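Local structure of cellulase IBT99 (Metagenomes, 6WBT) at residues Ile153-Thr158 / Ile167-Asp172. The protein probably hydrolyses 6-phospho-alpha-glucosides, as a family 4 glycosyl hydrolase that binds NAD, glucose-6-phosphate and a manganese ion. Sequence-based numbering, arbitrary orientation.
Sequences IVAKAT and IINICD. With MN (manganese (II) ion), chain E; NAD (nicotinamide-adenine-dinucleotide), chain G; G6P (6-O-phosphono-alpha-D-glucopyranose), chain F.
The methyl group of Ala155 lies over the flat face of the Asn169 carboxamide: Ala155 CB is 3.6 Å from Asn169 ND2 and almost as near to its CG. With Asn169 CG anti to its carbonyl carbon (chi1 -53°), the amide reaches toward the helix, and chi2 of -87° turns its face to Ala155. A water joins the two segments, donating to Thr158 OG1 at 3.3 Å and weakly accepting from Asn169 ND2. Thr158 OG1 also bonds back to Val154 O (2.6 Å), which takes the Thr158 backbone N as well. Asn146 fixes the amide's other end by donating to Asn169 OD1.

Past the strand, Cys171 SG binds manganese at 2.4 Å, with G6P O2, NAD O7N and His201 as fellow ligands. Asp172 OD1 accepts a hydrogen bond from G6P O1 at 2.5 Å; replacing this residue with alanine would probably leave that sugar hydroxyl without its carboxylate acceptor.

Segment 153-158 of helix 151-161 runs nearly antiparallel to strand 167-170 (158°), their local axes 9.4 Å apart, in the second half of a Rossmann-type beta-alpha-beta unit begun by strand 143-146. That strand and strand 338-345 flank 167-170, while helices 114-136 and 321-334 pack against its side chains.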
loop_
_atom_site.group_PDB
_atom_site.type_symbol
_atom_site.label_atom_id
_atom_site.label_comp_id
_atom_site.label_asym_id
_atom_site.label_seq_id
_atom_site.Cartn_x
_atom_site.Cartn_y
_atom_site.Cartn_z
ATOM N N ILE A 153 -7.258 11.615 20.309
ATOM C CA ILE A 153 -7.162 12.841 19.526
ATOM C C ILE A 153 -5.837 13.549 19.786
ATOM O O ILE A 153 -5.203 14.065 18.858
ATOM C CB ILE A 153 -8.365 13.756 19.822
ATOM C CG1 ILE A 153 -9.666 13.068 19.404
ATOM C CG2 ILE A 153 -8.212 15.093 19.111
ATOM C CD1 ILE A 153 -10.910 13.840 19.772
ATOM N N VAL A 154 -5.391 13.577 21.045
ATOM C CA VAL A 154 -4.176 14.320 21.367
ATOM C C VAL A 154 -2.943 13.623 20.804
ATOM O O VAL A 154 -1.971 14.284 20.422
ATOM C CB VAL A 154 -4.061 14.540 22.889
ATOM C CG1 VAL A 154 -5.295 15.259 23.415
ATOM C CG2 VAL A 154 -3.848 13.222 23.619
ATOM N N ALA A 155 -2.958 12.289 20.726
ATOM C CA ALA A 155 -1.807 11.576 20.183
ATOM C C ALA A 155 -1.688 11.786 18.680
ATOM O O ALA A 155 -0.583 11.977 18.159
ATOM C CB ALA A 155 -1.903 10.086 20.510
ATOM N N LYS A 156 -2.817 11.756 17.967
ATOM C CA LYS A 156 -2.791 12.024 16.535
ATOM C C LYS A 156 -2.429 13.475 16.246
ATOM O O LYS A 156 -1.805 13.763 15.218
ATOM C CB LYS A 156 -4.145 11.677 15.912
ATOM C CG LYS A 156 -4.159 11.707 14.394
ATOM C CD LYS A 156 -5.556 11.462 13.850
ATOM C CE LYS A 156 -5.596 10.231 12.960
ATOM N NZ LYS A 156 -5.296 8.985 13.717
ATOM N N ALA A 157 -2.803 14.396 17.135
ATOM C CA ALA A 157 -2.476 15.802 16.929
ATOM C C ALA A 157 -1.018 16.085 17.267
ATOM O O ALA A 157 -0.314 16.754 16.502
ATOM C CB ALA A 157 -3.406 16.685 17.762
ATOM N N THR A 158 -0.544 15.579 18.410
ATOM C CA THR A 158 0.843 15.815 18.801
ATOM C C THR A 158 1.822 15.140 17.848
ATOM O O THR A 158 2.924 15.655 17.632
ATOM C CB THR A 158 1.083 15.333 20.233
ATOM O OG1 THR A 158 0.585 13.999 20.384
ATOM C CG2 THR A 158 0.391 16.254 21.232
ATOM N N ILE A 167 7.505 11.561 23.597
ATOM C CA ILE A 167 6.245 11.405 24.308
ATOM C C ILE A 167 5.701 10.006 24.047
ATOM O O ILE A 167 5.893 9.433 22.970
ATOM C CB ILE A 167 5.222 12.488 23.886
ATOM C CG1 ILE A 167 3.938 12.393 24.716
ATOM C CG2 ILE A 167 4.915 12.393 22.397
ATOM C CD1 ILE A 167 2.891 13.417 24.336
ATOM N N ILE A 168 5.035 9.448 25.055
ATOM C CA ILE A 168 4.378 8.150 24.947
ATOM C C ILE A 168 2.979 8.279 25.534
ATOM O O ILE A 168 2.824 8.573 26.726
ATOM C CB ILE A 168 5.171 7.035 25.651
ATOM C CG1 ILE A 168 4.294 5.796 25.851
ATOM C CG2 ILE A 168 5.760 7.528 26.968
ATOM C CD1 ILE A 168 5.014 4.634 26.494
ATOM N N ASN A 169 1.966 8.070 24.700
ATOM C CA ASN A 169 0.571 8.180 25.107
ATOM C C ASN A 169 0.038 6.802 25.472
ATOM O O ASN A 169 0.145 5.860 24.679
ATOM C CB ASN A 169 -0.269 8.800 23.991
ATOM C CG ASN A 169 0.304 10.114 23.493
ATOM O OD1 ASN A 169 0.013 11.177 24.039
ATOM N ND2 ASN A 169 1.124 10.045 22.450
ATOM N N ILE A 170 -0.539 6.688 26.668
ATOM C CA ILE A 170 -1.018 5.421 27.198
ATOM C C ILE A 170 -2.454 5.596 27.684
ATOM O O ILE A 170 -3.020 6.688 27.645
ATOM C CB ILE A 170 -0.119 4.886 28.331
ATOM C CG1 ILE A 170 -0.038 5.903 29.471
ATOM C CG2 ILE A 170 1.269 4.554 27.803
ATOM C CD1 ILE A 170 0.744 5.413 30.671
ATOM N N CYS A 171 -3.037 4.493 28.150
ATOM C CA CYS A 171 -4.402 4.480 28.655
ATOM C C CYS A 171 -4.559 3.294 29.594
ATOM O O CYS A 171 -3.965 2.235 29.376
ATOM C CB CYS A 171 -5.421 4.394 27.513
ATOM S SG CYS A 171 -7.134 4.192 28.046
ATOM N N ASP A 172 -5.366 3.480 30.637
ATOM C CA ASP A 172 -5.569 2.449 31.648
ATOM C C ASP A 172 -6.879 1.688 31.479
ATOM O O ASP A 172 -7.145 0.769 32.258
ATOM C CB ASP A 172 -5.509 3.063 33.052
ATOM C CG ASP A 172 -6.757 3.849 33.404
ATOM O OD1 ASP A 172 -7.346 4.476 32.501
ATOM O OD2 ASP A 172 -7.154 3.839 34.588
HETATM MN MN MN E . -8.477 6.151 28.529
HETATM P PA NAD G . -9.253 17.357 37.341
HETATM O O1A NAD G . -10.137 18.314 36.614
HETATM O O2A NAD G . -9.660 16.927 38.711
HETATM O O5B NAD G . -7.764 17.958 37.388
HETATM C C5B NAD G . -7.106 18.334 36.146
HETATM C C4B NAD G . -6.003 19.320 36.446
HETATM O O4B NAD G . -5.378 19.748 35.207
HETATM C C3B NAD G . -6.429 20.613 37.161
HETATM O O3B NAD G . -5.566 20.855 38.265
HETATM C C2B NAD G . -6.228 21.684 36.083
HETATM O O2B NAD G . -6.024 22.985 36.592
HETATM C C1B NAD G . -5.027 21.103 35.353
HETATM N N9A NAD G . -4.787 21.685 34.037
HETATM C C8A NAD G . -5.735 22.094 33.134
HETATM N N7A NAD G . -5.228 22.589 32.032
HETATM C C5A NAD G . -3.856 22.513 32.221
HETATM C C6A NAD G . -2.768 22.887 31.409
HETATM N N6A NAD G . -2.899 23.433 30.204
HETATM N N1A NAD G . -1.523 22.679 31.899
HETATM C C2A NAD G . -1.398 22.131 33.115
HETATM N N3A NAD G . -2.345 21.740 33.963
HETATM C C4A NAD G . -3.570 21.960 33.455
HETATM O O3 NAD G . -9.050 16.048 36.436
HETATM P PN NAD G . -9.062 14.481 36.782
HETATM O O1N NAD G . -8.120 14.227 37.911
HETATM O O2N NAD G . -10.477 14.026 36.919
HETATM O O5D NAD G . -8.442 13.887 35.430
HETATM C C5D NAD G . -7.167 14.413 34.984
HETATM C C4D NAD G . -6.893 13.927 33.583
HETATM O O4D NAD G . -6.604 12.511 33.620
HETATM C C3D NAD G . -8.053 14.073 32.587
HETATM O O3D NAD G . -7.565 14.584 31.355
HETATM C C2D NAD G . -8.507 12.616 32.444
HETATM O O2D NAD G . -9.276 12.345 31.284
HETATM C C1D NAD G . -7.158 11.909 32.462
HETATM N N1N NAD G . -7.286 10.443 32.696
HETATM C C2N NAD G . -7.078 9.569 31.663
HETATM C C3N NAD G . -7.218 8.203 31.853
HETATM C C7N NAD G . -6.919 7.293 30.688
HETATM O O7N NAD G . -7.577 6.266 30.540
HETATM N N7N NAD G . -5.920 7.630 29.884
HETATM C C4N NAD G . -7.606 7.731 33.103
HETATM C C5N NAD G . -7.778 8.618 34.143
HETATM C C6N NAD G . -7.610 9.968 33.921
HETATM C C1 G6P F . -10.886 4.862 32.628
HETATM C C2 G6P F . -10.833 5.520 31.251
HETATM C C3 G6P F . -10.784 7.039 31.371
HETATM C C4 G6P F . -11.898 7.536 32.284
HETATM C C5 G6P F . -11.819 6.804 33.618
HETATM C C6 G6P F . -12.874 7.280 34.612
HETATM O O1 G6P F . -9.657 5.103 33.320
HETATM O O2 G6P F . -9.673 5.062 30.547
HETATM O O3 G6P F . -10.923 7.627 30.074
HETATM O O4 G6P F . -11.762 8.946 32.494
HETATM O O5 G6P F . -11.969 5.403 33.387
HETATM O O6 G6P F . -13.597 8.396 34.096
HETATM P P G6P F . -14.518 9.274 35.082
HETATM O O1P G6P F . -15.748 9.578 34.264
HETATM O O2P G6P F . -13.664 10.472 35.422
HETATM O O3P G6P F . -14.767 8.350 36.251
HETATM O O HOH W 1 2.255 11.273 19.697
#